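Local coordinates for uncharacterized protein (Corynebacterium diphtheriae, PDB 3V7B), which is of unknown function but belongs to the DUF2020 family, part of the Mog1p/PsbP clan, and folds around an antiparallel beta sheet flanked by helices, at residues Asp38-Arg43 with Glu139-Glu144; Pro29-Gln34 with Ala69-Arg74. All blocks are in the same frame, centred on the assembly; numbering follows the deposited sequence.

Interaction 1. Residues Asp38-Arg43 with Glu139-Glu144; sequences DTNGQR and ELMAKE
Leu140 and Met141 of helix 135-149 receive the last turn of helix 33-40; the nearest CA atoms, those of Leu140 and Thr39, are 7.8 Å apart. At Leu140 the methyl of Thr39 crosses the leucine side chain at an angle, Thr39 CG2 touching the Leu140 CD1 branch at 3.9 Å and Leu140 CB at 4.0 Å. With chi1 -55°, Thr39 OG1 lies beside its backbone N, where it is hydrogen-bonded to Trp35 O, and CG2 falls anti to that N, facing the other helix. Next comes Met141, a selenomethionine, whose CG is 4.3 Å from Thr39 CG2. Its chain is straight to SE and then bends (chi3 -76°), bringing Met141 CE across the side chain of Asn40, 4.1 Å from Asn40 CG. Met141 also packs on Trp35 and Val36 and on Val128 of strand 124-130, and so reaches from helix 135-149 into the angle between helix 33-40 and the sheet. Across from Met141, helix 33-40 ends at Asn40: Gly41 leaves helical geometry with a phi of 112°, and Asn40 O accepts a hydrogen bond from Lys137 NZ. With only 175 Å² buried, the contact rests on Thr39 CG2 against Leu140 and the Met141 terminus against the side chain of Asn40. This is a small helix-helix junction on one face of an antiparallel sheet, consistent with the layered alpha/beta architecture of the Mog1p/PsbP clan.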
ATOM      1  N   ASP A  38       8.671  -1.598 -13.288  1.00 21.62           N
ATOM      2  CA  ASP A  38       9.038  -2.968 -13.732  1.00 22.48           C
ATOM      3  C   ASP A  38       8.256  -4.058 -13.032  1.00 20.46           C
ATOM      4  O   ASP A  38       7.818  -5.004 -13.665  1.00 21.66           O
ATOM      5  CB  ASP A  38      10.543  -3.195 -13.564  1.00 24.08           C
ATOM      6  CG  ASP A  38      11.350  -2.465 -14.637  1.00 27.69           C
ATOM      7  OD1 ASP A  38      10.833  -2.330 -15.767  1.00 30.32           O
ATOM      8  OD2 ASP A  38      12.477  -1.992 -14.381  1.00 30.41           O
ATOM      9  N   THR A  39       8.112  -3.940 -11.724  1.00 19.87           N
ATOM     10  CA  THR A  39       7.366  -4.924 -10.869  1.00 18.51           C
ATOM     11  C   THR A  39       5.891  -4.956 -11.186  1.00 18.31           C
ATOM     12  O   THR A  39       5.334  -6.030 -11.490  1.00 18.58           O
ATOM     13  CB  THR A  39       7.540  -4.606  -9.374  1.00 17.94           C
ATOM     14  OG1 THR A  39       8.940  -4.559  -9.088  1.00 17.58           O
ATOM     15  CG2 THR A  39       6.830  -5.741  -8.488  1.00 16.23           C
ATOM     16  N   ASN A  40       5.272  -3.768 -11.199  1.00 18.29           N
ATOM     17  CA  ASN A  40       3.806  -3.663 -11.480  1.00 18.21           C
ATOM     18  C   ASN A  40       3.511  -3.836 -12.995  1.00 20.46           C
ATOM     19  O   ASN A  40       2.579  -4.514 -13.352  1.00 19.07           O
ATOM     20  CB  ASN A  40       3.204  -2.398 -10.941  1.00 18.07           C
ATOM     21  CG  ASN A  40       1.712  -2.507 -10.700  1.00 18.78           C
ATOM     22  OD1 ASN A  40       0.922  -1.731 -11.230  1.00 22.35           O
ATOM     23  ND2 ASN A  40       1.346  -3.387  -9.837  1.00 16.43           N
ATOM     24  N   GLY A  41       4.333  -3.266 -13.855  1.00 20.88           N
ATOM     25  CA  GLY A  41       4.256  -3.627 -15.260  1.00 20.35           C
ATOM     26  C   GLY A  41       3.769  -2.574 -16.221  1.00 21.51           C
ATOM     27  O   GLY A  41       3.655  -2.870 -17.421  1.00 21.54           O
ATOM     28  N   GLN A  42       3.541  -1.360 -15.743  1.00 21.15           N
ATOM     29  CA  GLN A  42       3.086  -0.280 -16.606  1.00 21.76           C
ATOM     30  C   GLN A  42       4.000   0.899 -16.509  1.00 20.58           C
ATOM     31  O   GLN A  42       4.520   1.218 -15.423  1.00 22.25           O
ATOM     32  CB  GLN A  42       1.679   0.174 -16.244  1.00 22.17           C
ATOM     33  CG  GLN A  42       0.637  -0.913 -16.384  1.00 23.31           C
ATOM     34  CD  GLN A  42      -0.782  -0.414 -16.052  1.00 22.54           C
ATOM     35  OE1 GLN A  42      -0.975   0.457 -15.207  1.00 23.49           O
ATOM     36  NE2 GLN A  42      -1.757  -0.934 -16.779  1.00 23.48           N
ATOM     37  N   ARG A  43       4.220   1.567 -17.648  1.00 18.33           N
ATOM     38  CA  ARG A  43       4.983   2.791 -17.632  1.00 19.28           C
ATOM     39  C   ARG A  43       4.439   3.898 -16.712  1.00 19.53           C
ATOM     40  O   ARG A  43       3.229   4.085 -16.612  1.00 19.43           O
ATOM     41  CB  ARG A  43       5.137   3.328 -19.051  1.00 18.54           C
ATOM     42  CG  ARG A  43       5.901   2.329 -19.921  1.00 19.04           C
ATOM     43  CD  ARG A  43       5.881   2.774 -21.368  1.00 19.56           C
ATOM     44  NE  ARG A  43       6.506   1.835 -22.302  1.00 19.94           N
ATOM     45  CZ  ARG A  43       5.890   0.770 -22.842  1.00 21.71           C
ATOM     46  NH1 ARG A  43       4.637   0.457 -22.516  1.00 20.64           N
ATOM     47  NH2 ARG A  43       6.510  -0.005 -23.724  1.00 21.43           N
ATOM     48  N   GLU A 139       2.365  -8.052  -3.284  1.00 14.88           N
ATOM     49  CA  GLU A 139       3.175  -8.681  -2.224  1.00 16.78           C
ATOM     50  C   GLU A 139       4.633  -8.238  -2.287  1.00 15.17           C
ATOM     51  O   GLU A 139       5.221  -7.937  -1.299  1.00 14.77           O
ATOM     52  CB  GLU A 139       3.079 -10.179  -2.340  1.00 17.59           C
ATOM     53  CG  GLU A 139       3.956 -10.914  -1.362  1.00 21.27           C
ATOM     54  CD  GLU A 139       3.695 -12.423  -1.407  1.00 25.94           C
ATOM     55  OE1 GLU A 139       2.548 -12.835  -1.704  1.00 28.76           O
ATOM     56  OE2 GLU A 139       4.638 -13.159  -1.116  1.00 31.04           O
ATOM     57  N   LEU A 140       5.200  -8.168  -3.480  1.00 15.70           N
ATOM     58  CA  LEU A 140       6.612  -7.743  -3.667  1.00 15.02           C
ATOM     59  C   LEU A 140       6.826  -6.313  -3.270  1.00 14.52           C
ATOM     60  O   LEU A 140       7.807  -5.980  -2.600  1.00 13.84           O
ATOM     61  CB  LEU A 140       7.032  -7.922  -5.120  1.00 15.66           C
ATOM     62  CG  LEU A 140       7.204  -9.346  -5.659  1.00 18.10           C
ATOM     63  CD1 LEU A 140       7.345  -9.377  -7.200  1.00 17.83           C
ATOM     64  CD2 LEU A 140       8.405  -9.993  -4.953  1.00 19.43           C
HETATM   65  N   MSE A 141       5.856  -5.476  -3.639  1.00 13.75           N
HETATM   66  CA  MSE A 141       5.899  -4.090  -3.237  1.00 13.15           C
HETATM   67  C   MSE A 141       5.775  -3.908  -1.714  1.00 12.43           C
HETATM   68  O   MSE A 141       6.475  -3.104  -1.133  1.00 11.44           O
HETATM   69  CB  MSE A 141       4.826  -3.293  -4.044  1.00 14.04           C
HETATM   70  CG  MSE A 141       5.185  -3.133  -5.483  1.00 15.63           C
HETATM   71 SE   MSE A 141       3.961  -1.981  -6.493  0.83 16.25          SE
HETATM   72  CE  MSE A 141       2.448  -3.167  -6.719  1.00 15.71           C
ATOM     73  N   ALA A 142       4.849  -4.621  -1.081  1.00 11.97           N
ATOM     74  CA  ALA A 142       4.711  -4.519   0.381  1.00 13.19           C
ATOM     75  C   ALA A 142       5.972  -4.944   1.074  1.00 13.62           C
ATOM     76  O   ALA A 142       6.443  -4.269   2.013  1.00 13.55           O
ATOM     77  CB  ALA A 142       3.560  -5.334   0.895  1.00 13.15           C
ATOM     78  N   LYS A 143       6.523  -6.074   0.679  1.00 14.51           N
ATOM     79  CA  LYS A 143       7.769  -6.567   1.257  0.50 15.39           C
ATOM     80  C   LYS A 143       8.925  -5.599   1.101  1.00 14.73           C
ATOM     81  O   LYS A 143       9.681  -5.379   2.032  1.00 12.84           O
ATOM     82  CB  LYS A 143       8.116  -7.920   0.656  0.50 17.11           C
ATOM     83  CG  LYS A 143       7.146  -8.993   1.111  0.50 18.25           C
ATOM     84  CD  LYS A 143       7.477 -10.357   0.468  0.50 20.08           C
ATOM     85  CE  LYS A 143       8.498 -11.111   1.303  0.50 21.76           C
ATOM     86  NZ  LYS A 143       9.835 -11.072   0.670  0.50 23.33           N
ATOM     87  N   GLU A 144       9.020  -4.985  -0.068  1.00 15.29           N
ATOM     88  CA  GLU A 144      10.073  -4.041  -0.336  1.00 14.67           C
ATOM     89  C   GLU A 144       9.939  -2.800   0.496  1.00 14.74           C
ATOM     90  O   GLU A 144      10.946  -2.333   1.070  1.00 14.22           O
ATOM     91  CB  GLU A 144      10.105  -3.684  -1.818  1.00 16.25           C
ATOM     92  CG  GLU A 144      11.201  -2.707  -2.271  1.00 18.34           C
ATOM     93  CD  GLU A 144      12.630  -3.110  -1.883  1.00 19.90           C
ATOM     94  OE1 GLU A 144      12.907  -4.305  -1.657  1.00 20.18           O
ATOM     95  OE2 GLU A 144      13.475  -2.180  -1.783  1.00 23.62           O
TER

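Interaction 2. Residues Pro29-Gln34 with Ala69-Arg74; sequences PYLDSQ and ATVMVR. With EDO (1,2-ethanediol), chain C.
Leu31 and Val71 have the nearest CA atoms, 9.3 Å apart, a spacing bridged by side chains. Residues 29-32 form a loop leading into helix 33-40, where Asp32 is the N-cap and its OD2 accepts a hydrogen bond from Trp35 N. Residues 69-74 are regular strand inside the sheet, with backbone bonds from Thr70 to Trp129 on one neighbour and from Val71 to Cys58 on the other, Cys58 being disulfide-linked to Cys28 just before Pro29. Val71 divides its two methyls between the loop residues. Val71 CG2 meets Leu31 CD1 tip to tip at 3.7 Å, whereas Val71 CG1 sits in the plane of the Tyr30 ring at its edge, 3.9 Å from Tyr30 CE1. CG of Tyr30 lies between the backbone N and the carbonyl carbon (chi1 48°), and the ring runs past Val71 in the opposite sense, bringing Tyr30 OH to 4.0 Å from Val73 CG2; that hydroxyl is hydrogen-bonded to Pro56 O. Thr70 works on the other face of the sheet: its OG1 shares a 2.6 Å hydrogen bond with O2 of 1,2-ethanediol, probably a crystallisation additive. All four touching residues are buried, as in the hydrophobic layer between sheet and covering elements of an alpha/beta sandwich.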
ATOM      1  N   PRO A  29       9.754   7.970  -0.773  1.00 18.98           N
ATOM      2  CA  PRO A  29      11.073   7.835  -0.084  1.00 20.47           C
ATOM      3  C   PRO A  29      11.570   6.431   0.068  1.00 20.25           C
ATOM      4  O   PRO A  29      12.796   6.213   0.203  1.00 22.38           O
ATOM      5  CB  PRO A  29      10.869   8.524   1.290  1.00 22.30           C
ATOM      6  CG  PRO A  29       9.673   9.374   1.107  1.00 21.77           C
ATOM      7  CD  PRO A  29       8.800   8.751  -0.002  1.00 19.59           C
ATOM      8  N   TYR A  30      10.690   5.453  -0.099  1.00 17.67           N
ATOM      9  CA  TYR A  30      11.091   4.095   0.183  1.00 17.99           C
ATOM     10  C   TYR A  30      10.875   3.096  -0.952  1.00 18.58           C
ATOM     11  O   TYR A  30      10.988   1.920  -0.735  1.00 19.34           O
ATOM     12  CB  TYR A  30      10.369   3.583   1.441  1.00 16.19           C
ATOM     13  CG  TYR A  30       8.898   3.828   1.468  1.00 14.86           C
ATOM     14  CD1 TYR A  30       8.033   2.866   0.999  1.00 13.61           C
ATOM     15  CD2 TYR A  30       8.361   5.030   1.978  1.00 15.60           C
ATOM     16  CE1 TYR A  30       6.672   3.051   1.054  1.00 13.76           C
ATOM     17  CE2 TYR A  30       6.980   5.245   2.022  1.00 13.84           C
ATOM     18  CZ  TYR A  30       6.155   4.272   1.562  1.00 14.20           C
ATOM     19  OH  TYR A  30       4.813   4.479   1.615  1.00 13.52           O
ATOM     20  N   LEU A  31      10.479   3.558  -2.132  1.00 17.61           N
ATOM     21  CA  LEU A  31      10.265   2.648  -3.272  1.00 18.46           C
ATOM     22  C   LEU A  31      10.798   3.399  -4.508  1.00 21.09           C
ATOM     23  O   LEU A  31      10.374   4.522  -4.783  1.00 21.72           O
ATOM     24  CB  LEU A  31       8.807   2.338  -3.469  1.00 17.83           C
ATOM     25  CG  LEU A  31       8.139   1.376  -2.501  1.00 16.67           C
ATOM     26  CD1 LEU A  31       6.679   1.111  -2.891  1.00 17.24           C
ATOM     27  CD2 LEU A  31       8.908   0.041  -2.400  1.00 15.82           C
ATOM     28  N   ASP A  32      11.688   2.760  -5.239  1.00 20.47           N
ATOM     29  CA  ASP A  32      12.225   3.342  -6.447  1.00 21.71           C
ATOM     30  C   ASP A  32      11.205   3.302  -7.575  1.00 20.15           C
ATOM     31  O   ASP A  32      10.609   2.242  -7.846  1.00 16.68           O
ATOM     32  CB  ASP A  32      13.482   2.542  -6.803  1.00 25.04           C
ATOM     33  CG  ASP A  32      14.116   2.978  -8.112  1.00 30.91           C
ATOM     34  OD1 ASP A  32      14.958   3.898  -8.030  1.00 34.50           O
ATOM     35  OD2 ASP A  32      13.789   2.390  -9.212  1.00 33.14           O
ATOM     36  N   SER A  33      11.016   4.450  -8.247  1.00 20.06           N
ATOM     37  CA  SER A  33      10.004   4.593  -9.311  1.00 20.95           C
ATOM     38  C   SER A  33      10.242   3.584 -10.448  1.00 19.87           C
ATOM     39  O   SER A  33       9.304   2.930 -10.906  1.00 19.58           O
ATOM     40  CB  SER A  33       9.981   6.047  -9.865  1.00 23.00           C
ATOM     41  OG  SER A  33      10.332   6.963  -8.777  1.00 27.07           O
ATOM     42  N   GLN A  34      11.492   3.429 -10.873  1.00 21.99           N
ATOM     43  CA  GLN A  34      11.793   2.456 -11.941  1.00 21.18           C
ATOM     44  C   GLN A  34      11.413   1.045 -11.530  1.00 20.16           C
ATOM     45  O   GLN A  34      10.824   0.327 -12.296  1.00 18.41           O
ATOM     46  CB  GLN A  34      13.247   2.505 -12.376  1.00 24.97           C
ATOM     47  CG  GLN A  34      13.623   3.766 -13.120  1.00 29.94           C
ATOM     48  CD  GLN A  34      15.042   3.659 -13.605  1.00 33.64           C
ATOM     49  OE1 GLN A  34      15.957   4.226 -13.015  1.00 42.46           O
ATOM     50  NE2 GLN A  34      15.246   2.838 -14.616  1.00 38.57           N
ATOM     51  N   ALA A  69      -0.604   1.605  -8.754  1.00 15.24           N
ATOM     52  CA  ALA A  69      -0.273   1.029  -7.439  1.00 13.98           C
ATOM     53  C   ALA A  69      -0.390   2.117  -6.386  1.00 15.14           C
ATOM     54  O   ALA A  69      -0.036   3.296  -6.577  1.00 15.36           O
ATOM     55  CB  ALA A  69       1.148   0.428  -7.426  1.00 14.45           C
ATOM     56  N   THR A  70      -0.838   1.701  -5.235  1.00 14.39           N
ATOM     57  CA  THR A  70      -0.918   2.576  -4.082  1.00 13.99           C
ATOM     58  C   THR A  70      -0.308   1.844  -2.891  1.00 13.00           C
ATOM     59  O   THR A  70      -0.674   0.686  -2.610  1.00 11.99           O
ATOM     60  CB  THR A  70      -2.412   2.896  -3.771  1.00 15.38           C
ATOM     61  OG1 THR A  70      -3.023   3.609  -4.870  1.00 16.48           O
ATOM     62  CG2 THR A  70      -2.567   3.662  -2.429  1.00 14.99           C
ATOM     63  N   VAL A  71       0.564   2.535  -2.143  1.00 11.69           N
ATOM     64  CA  VAL A  71       1.226   1.919  -1.009  1.00 12.35           C
ATOM     65  C   VAL A  71       0.969   2.807   0.182  1.00 12.19           C
ATOM     66  O   VAL A  71       1.264   4.003   0.142  1.00 10.03           O
ATOM     67  CB  VAL A  71       2.759   1.755  -1.206  1.00 13.06           C
ATOM     68  CG1 VAL A  71       3.433   1.227   0.050  1.00 13.52           C
ATOM     69  CG2 VAL A  71       3.037   0.822  -2.429  1.00 12.66           C
HETATM   70  N   MSE A  72       0.362   2.203   1.209  1.00 11.98           N
HETATM   71  CA  MSE A  72      -0.006   2.908   2.413  1.00 11.78           C
HETATM   72  C   MSE A  72       0.514   2.240   3.690  1.00 12.60           C
HETATM   73  O   MSE A  72       0.270   1.055   3.944  1.00 13.45           O
HETATM   74  CB  MSE A  72      -1.515   3.123   2.508  1.00 11.99           C
HETATM   75  CG  MSE A  72      -1.946   3.935   3.795  1.00 13.47           C
HETATM   76 SE   MSE A  72      -3.865   4.263   3.763  0.86 14.40          SE
HETATM   77  CE  MSE A  72      -4.372   2.367   3.942  1.00 15.38           C
ATOM     78  N   VAL A  73       1.275   3.023   4.469  1.00 11.94           N
ATOM     79  CA  VAL A  73       1.797   2.664   5.762  1.00 12.68           C
ATOM     80  C   VAL A  73       1.047   3.366   6.906  1.00 12.28           C
ATOM     81  O   VAL A  73       0.930   4.569   6.945  1.00 15.31           O
ATOM     82  CB  VAL A  73       3.321   2.919   5.877  1.00 13.59           C
ATOM     83  CG1 VAL A  73       3.819   2.466   7.289  1.00 14.67           C
ATOM     84  CG2 VAL A  73       4.052   2.099   4.789  1.00 12.25           C
ATOM     85  N   ARG A  74       0.469   2.595   7.840  1.00 13.22           N
ATOM     86  CA  ARG A  74      -0.374   3.129   8.877  1.00 13.57           C
ATOM     87  C   ARG A  74       0.255   2.853  10.243  1.00 15.11           C
ATOM     88  O   ARG A  74       0.684   1.763  10.526  1.00 16.20           O
ATOM     89  CB  ARG A  74      -1.737   2.485   8.898  1.00 13.45           C
ATOM     90  CG  ARG A  74      -2.721   2.905   7.854  1.00 13.25           C
ATOM     91  CD  ARG A  74      -2.809   4.326   7.517  1.00 13.44           C
ATOM     92  NE  ARG A  74      -3.148   5.164   8.696  1.00 13.67           N
ATOM     93  CZ  ARG A  74      -4.358   5.478   9.119  1.00 14.89           C
ATOM     94  NH1 ARG A  74      -5.417   5.137   8.440  1.00 14.56           N
ATOM     95  NH2 ARG A  74      -4.502   6.215  10.216  1.00 15.26           N
TER
HETATM   96  C1  EDO C 401      -5.670   0.590  -8.055  1.00 23.41           C
HETATM   97  O1  EDO C 401      -5.997   1.837  -8.689  1.00 22.16           O
HETATM   98  C2  EDO C 401      -4.398   0.779  -7.213  1.00 21.57           C
HETATM   99  O2  EDO C 401      -4.429   1.818  -6.205  1.00 22.70           O

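Overall arrangement
Along the chain the segments alternate: 29-34 (interaction 2), 38-43 (interaction 1), 69-74 (interaction 2), then 139-144 (interaction 1). Both contacts draw on helix 33-40, interaction 2 at its start and interaction 1 at its end, and their centres are 9 Å apart. They also touch directly. Glu144 CG lies 3.6 Å from Leu31 CD2, and Met141 SE is 3.8 Å from Ala69 CB. The loop before helix 33-40 and helix 135-149 both pack on strand 69-75, while the end of helix 33-40 packs on helix 135-149, joining early and late parts of the chain on one face of the sheet, interaction 2 buried and interaction 1 nearer the surface.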